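Fumarylacetoacetate hydrolase (PDB 5TI1) probably hydrolyses fumarylacetoacetate to fumarate and acetoacetate, the last step of phenylalanine and tyrosine breakdown, with a magnesium ion bound in its metal site. Local coordinates at residues B[143-148]-B[288-293]; B[253-258]-B[430-435]. All coordinates share one frame; numbering follows the deposited sequence. Where two conformers were deposited one is given.

Contact 1: B[143-148]-B[288-293]; sequences HLPVQI and PWIVTL
Pro145 sets its ring against both Pro288 and Ile290, and through it the loop that follows strand 140-143 rests on the C-terminal half of strand 284-292. The ring's CB lies 3.4 Å from the carbonyl O of Pro288, while its CG meets CG1 of Ile290 at 3.9 Å. Ile290 CG1 stands anti to its own carbonyl carbon (chi1 -61°), and with the chain then extended (chi2 -176°) CD1 reaches past the proline to Val146. There CD1 meets CG1 of Val146 at 3.8 Å, the two side chains running at about a right angle to one another. This apolar end is the tightly packed part: Leu94 touches both Pro145 and Ile290, and Ile98 of helix 95-99 closes on Val146. A rigid proline suits the loop, offering a compact hydrocarbon surface, and branched Val146 and Ile290 fill the space beside it.

Towards His143 the fit is looser. The carbonyl O of His143 comes no nearer to Pro288 than 4.3 Å, at CB, and a water takes up the separation. It lies 2.6 Å from His143 O and 2.7 Å from Pro288 O and is placed to donate to both, although other acceptors nearby may compete for its protons. The CB of His143 points away from the other segment, and its imidazole NE2 is hydrogen-bonded to Ser48 OG.

No direct hydrogen bond joins the two segments; backbone bonds from His143 to Ile46 and from Ile290 to Phe44 tie both of them to strand 44-49, the second linking the N-terminal sheet directly to strand 284-292. Between the segments themselves the contact is apolar burial plus one water, which lies between two carbonyl oxygens that, both being acceptors, cannot bond each other.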
# COMPACT_ATOMS: atom_id res chain seq x y z
N HIS B 143 -14.49 15.35 -0.77
CA HIS B 143 -13.21 14.79 -1.15
C HIS B 143 -12.98 13.48 -0.41
O HIS B 143 -13.69 13.15 0.54
CB HIS B 143 -12.08 15.78 -0.87
CG HIS B 143 -12.41 17.19 -1.24
ND1 HIS B 143 -12.34 17.65 -2.54
CD2 HIS B 143 -12.84 18.23 -0.49
CE1 HIS B 143 -12.70 18.92 -2.57
NE2 HIS B 143 -13.02 19.29 -1.34
N LEU B 144 -11.99 12.72 -0.88
CA LEU B 144 -11.56 11.50 -0.21
C LEU B 144 -11.46 11.78 1.28
O LEU B 144 -10.81 12.74 1.69
CB LEU B 144 -10.23 11.03 -0.79
CG LEU B 144 -9.91 9.56 -0.52
CD1 LEU B 144 -10.88 8.68 -1.31
CD2 LEU B 144 -8.44 9.23 -0.85
N PRO B 145 -12.14 11.00 2.13
CA PRO B 145 -12.25 11.41 3.53
C PRO B 145 -10.99 11.18 4.35
O PRO B 145 -10.82 11.83 5.39
CB PRO B 145 -13.41 10.56 4.06
CG PRO B 145 -13.40 9.36 3.21
CD PRO B 145 -13.06 9.89 1.83
N VAL B 146 -10.10 10.30 3.91
CA VAL B 146 -8.88 10.00 4.66
C VAL B 146 -7.71 9.90 3.70
O VAL B 146 -7.89 9.58 2.52
CB VAL B 146 -9.00 8.70 5.49
CG1 VAL B 146 -9.90 8.90 6.69
CG2 VAL B 146 -9.51 7.55 4.61
N GLN B 147 -6.51 10.21 4.21
CA GLN B 147 -5.26 9.87 3.54
C GLN B 147 -4.92 8.44 3.91
O GLN B 147 -4.58 8.16 5.07
CB GLN B 147 -4.14 10.83 3.94
CG GLN B 147 -2.82 10.62 3.17
CD GLN B 147 -1.94 9.50 3.72
OE1 GLN B 147 -1.85 9.28 4.93
NE2 GLN B 147 -1.26 8.79 2.82
N ILE B 148 -5.01 7.53 2.95
CA ILE B 148 -5.00 6.09 3.21
C ILE B 148 -3.55 5.62 3.23
O ILE B 148 -2.91 5.57 2.17
CB ILE B 148 -5.83 5.34 2.16
CG1 ILE B 148 -7.26 5.88 2.16
CG2 ILE B 148 -5.81 3.84 2.41
CD1 ILE B 148 -8.06 5.50 0.92
N PRO B 288 -17.88 9.11 0.07
CA PRO B 288 -17.15 10.15 0.80
C PRO B 288 -17.45 10.25 2.29
O PRO B 288 -16.64 10.84 3.02
CB PRO B 288 -17.57 11.44 0.07
CG PRO B 288 -18.94 11.13 -0.45
CD PRO B 288 -18.94 9.67 -0.80
N TRP B 289 -18.56 9.69 2.77
CA TRP B 289 -18.99 9.83 4.16
C TRP B 289 -18.61 8.59 4.98
O TRP B 289 -19.08 7.48 4.70
CB TRP B 289 -20.50 10.08 4.26
CG TRP B 289 -20.94 11.40 3.69
CD1 TRP B 289 -21.69 11.59 2.56
CD2 TRP B 289 -20.64 12.70 4.20
NE1 TRP B 289 -21.88 12.93 2.35
CE2 TRP B 289 -21.25 13.64 3.34
CE3 TRP B 289 -19.92 13.17 5.31
CZ2 TRP B 289 -21.17 15.02 3.55
CZ3 TRP B 289 -19.83 14.54 5.51
CH2 TRP B 289 -20.46 15.45 4.64
N ILE B 290 -17.82 8.78 6.03
CA ILE B 290 -17.46 7.65 6.88
C ILE B 290 -18.52 7.55 7.96
O ILE B 290 -18.62 8.43 8.82
CB ILE B 290 -16.06 7.78 7.48
CG1 ILE B 290 -15.01 7.84 6.37
CG2 ILE B 290 -15.79 6.57 8.35
CD1 ILE B 290 -13.59 7.87 6.89
N VAL B 291 -19.33 6.50 7.90
CA VAL B 291 -20.35 6.24 8.91
C VAL B 291 -19.65 5.57 10.09
O VAL B 291 -19.01 4.53 9.91
CB VAL B 291 -21.48 5.36 8.35
CG1 VAL B 291 -22.44 4.93 9.47
CG2 VAL B 291 -22.25 6.10 7.23
N THR B 292 -19.74 6.18 11.28
CA THR B 292 -18.97 5.69 12.42
C THR B 292 -19.48 4.33 12.89
O THR B 292 -20.67 4.01 12.80
CB THR B 292 -19.02 6.66 13.60
OG1 THR B 292 -20.38 6.87 14.02
CG2 THR B 292 -18.37 7.99 13.25
N LEU B 293 -18.56 3.54 13.42
CA LEU B 293 -18.93 2.24 13.96
C LEU B 293 -19.94 2.38 15.09
O LEU B 293 -20.86 1.56 15.22
CB LEU B 293 -17.68 1.50 14.42
CG LEU B 293 -17.97 0.04 14.77
CD1 LEU B 293 -18.31 -0.75 13.52
CD2 LEU B 293 -16.82 -0.59 15.54
O HOH W 1 -15.50 13.21 2.39

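Contact 2: B[253-258]-B[430-435]; sequences FGMVLL and VGFGVC
Strands 253-258 and 430-435 run in roughly the same direction, inclined by 28° with their axes 7.1 Å apart at the closest, and no hydrogen bond links them: they belong to different sheets and meet through side chains. Phe432 reaches across to Met255. Its CE2 lies 3.7 Å from Met255 CB and 3.5 Å from the carbonyl O of Met255, which sits at the ring edge near its plane, where the slightly positive ring hydrogens face a carbonyl. The methionine adds a Met-aromatic contact, with SD 5.0 Å from the centroid of the Phe432 ring and approaching obliquely, 58° off the normal. Met255 CG anti to the backbone N (chi1 -165°) and an extended second torsion carry SD out beside CE2 and CZ; the bend at the third torsion turns only the terminal methyl.

Leu257 fills the space between Phe432 and Cys435. Its CG packs on Phe432 CB at 3.7 Å, its CD1 lies as far from the carbonyl O of Gly433, and its CB meets Cys435 CB at 3.8 Å. A branched leucine serves well here because its two methyls spread over the base of the phenylalanine while CB faces the small cysteine. Gly433 adopts a positive phi, a conformation in which a side chain would collide with the carbonyl of Phe432, so glycine fits; its N is bonded to Asp36.

Ile324 and Leu326 of strand 321-331 extend this apolar layer, touching Met255 and Phe432, and Leu257, respectively. Leu258, whose CB points away from strand 430-435, packs on Glu228, a magnesium ligand. Greasy, polarisable groups thus join the two sheets by dispersion and a weak carbonyl-to-ring-edge attraction, with no backbone hydrogen bond passing between the two strands.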
# COMPACT_ATOMS: atom_id res chain seq x y z
N PHE B 253 -12.76 2.72 13.08
CA PHE B 253 -13.42 4.02 13.18
C PHE B 253 -14.80 4.02 12.53
O PHE B 253 -15.78 4.47 13.12
CB PHE B 253 -12.54 5.11 12.56
CG PHE B 253 -13.20 6.45 12.45
CD1 PHE B 253 -13.57 7.15 13.60
CD2 PHE B 253 -13.44 7.02 11.20
CE1 PHE B 253 -14.17 8.40 13.51
CE2 PHE B 253 -14.05 8.27 11.09
CZ PHE B 253 -14.42 8.96 12.25
N GLY B 254 -14.89 3.54 11.30
CA GLY B 254 -16.15 3.59 10.59
C GLY B 254 -16.06 2.85 9.27
O GLY B 254 -15.09 2.13 9.01
N MET B 255 -17.07 3.07 8.42
CA MET B 255 -17.22 2.31 7.19
C MET B 255 -17.60 3.23 6.04
O MET B 255 -18.23 4.28 6.24
CB MET B 255 -18.27 1.22 7.34
CG MET B 255 -18.25 0.16 6.27
SD MET B 255 -19.53 -1.06 6.58
CE MET B 255 -18.99 -1.75 8.15
N VAL B 256 -17.20 2.83 4.83
CA VAL B 256 -17.61 3.47 3.59
C VAL B 256 -18.06 2.37 2.63
O VAL B 256 -17.84 1.18 2.86
CB VAL B 256 -16.47 4.29 2.95
CG1 VAL B 256 -16.08 5.46 3.85
CG2 VAL B 256 -15.27 3.38 2.65
N LEU B 257 -18.70 2.78 1.54
CA LEU B 257 -18.93 1.89 0.41
C LEU B 257 -17.69 1.87 -0.48
O LEU B 257 -16.97 2.87 -0.58
CB LEU B 257 -20.14 2.35 -0.41
CG LEU B 257 -21.45 2.49 0.38
CD1 LEU B 257 -22.54 3.11 -0.49
CD2 LEU B 257 -21.91 1.16 0.91
N LEU B 258 -17.44 0.74 -1.13
CA LEU B 258 -16.19 0.52 -1.84
C LEU B 258 -16.47 -0.30 -3.10
O LEU B 258 -16.99 -1.41 -3.02
CB LEU B 258 -15.15 -0.19 -0.95
CG LEU B 258 -13.69 -0.29 -1.44
CD1 LEU B 258 -12.72 -0.48 -0.25
CD2 LEU B 258 -13.50 -1.40 -2.44
N VAL B 430 -29.88 4.85 8.65
CA VAL B 430 -28.50 5.25 8.87
C VAL B 430 -27.78 4.81 7.60
O VAL B 430 -27.51 3.61 7.42
CB VAL B 430 -27.90 4.61 10.13
CG1 VAL B 430 -26.40 4.85 10.24
CG2 VAL B 430 -28.61 5.15 11.35
N GLY B 431 -27.52 5.75 6.69
CA GLY B 431 -27.12 5.43 5.34
C GLY B 431 -25.74 5.94 4.97
O GLY B 431 -25.10 6.70 5.72
N PHE B 432 -25.29 5.54 3.78
CA PHE B 432 -23.90 5.72 3.37
C PHE B 432 -23.73 6.68 2.20
O PHE B 432 -22.59 6.92 1.77
CB PHE B 432 -23.29 4.36 3.02
CG PHE B 432 -22.92 3.54 4.21
CD1 PHE B 432 -23.89 2.85 4.92
CD2 PHE B 432 -21.60 3.44 4.62
CE1 PHE B 432 -23.55 2.08 6.01
CE2 PHE B 432 -21.25 2.67 5.73
CZ PHE B 432 -22.23 1.99 6.42
N GLY B 433 -24.81 7.25 1.67
CA GLY B 433 -24.62 8.04 0.46
C GLY B 433 -24.35 7.13 -0.72
O GLY B 433 -24.82 5.99 -0.79
N VAL B 434 -23.57 7.63 -1.68
CA VAL B 434 -23.34 6.87 -2.90
C VAL B 434 -21.85 6.81 -3.22
O VAL B 434 -21.06 7.69 -2.85
CB VAL B 434 -24.12 7.43 -4.12
CG1 VAL B 434 -25.63 7.37 -3.87
CG2 VAL B 434 -23.66 8.83 -4.48
N CYS B 435 -21.49 5.74 -3.91
CA CYS B 435 -20.15 5.47 -4.40
C CYS B 435 -20.28 5.25 -5.90
O CYS B 435 -20.56 4.13 -6.34
CB CYS B 435 -19.58 4.26 -3.67
SG CYS B 435 -18.13 3.56 -4.42

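Overall arrangement
Both contacts are buried, and they lie close together, their centres about 8 Å apart. Strands 284-292 and 252-263 are neighbours in one mixed sheet, and probable backbone hydrogen bonds, Val291 O to Met255 N and Leu293 N to Phe253 O, couple segment 288-293 to 253-258. Each contact joins that sheet to another part of the fold: contact 1 to the loop leaving the N-terminal antiparallel sheet, contact 2 to strand 429-440 of the other mixed sheet. Contact 2 lies nearer the chain centre and uses larger groups, with aromatic and sulfur chemistry and no bridging water; contact 1 is smaller and aliphatic, and keeps a water between two carbonyls.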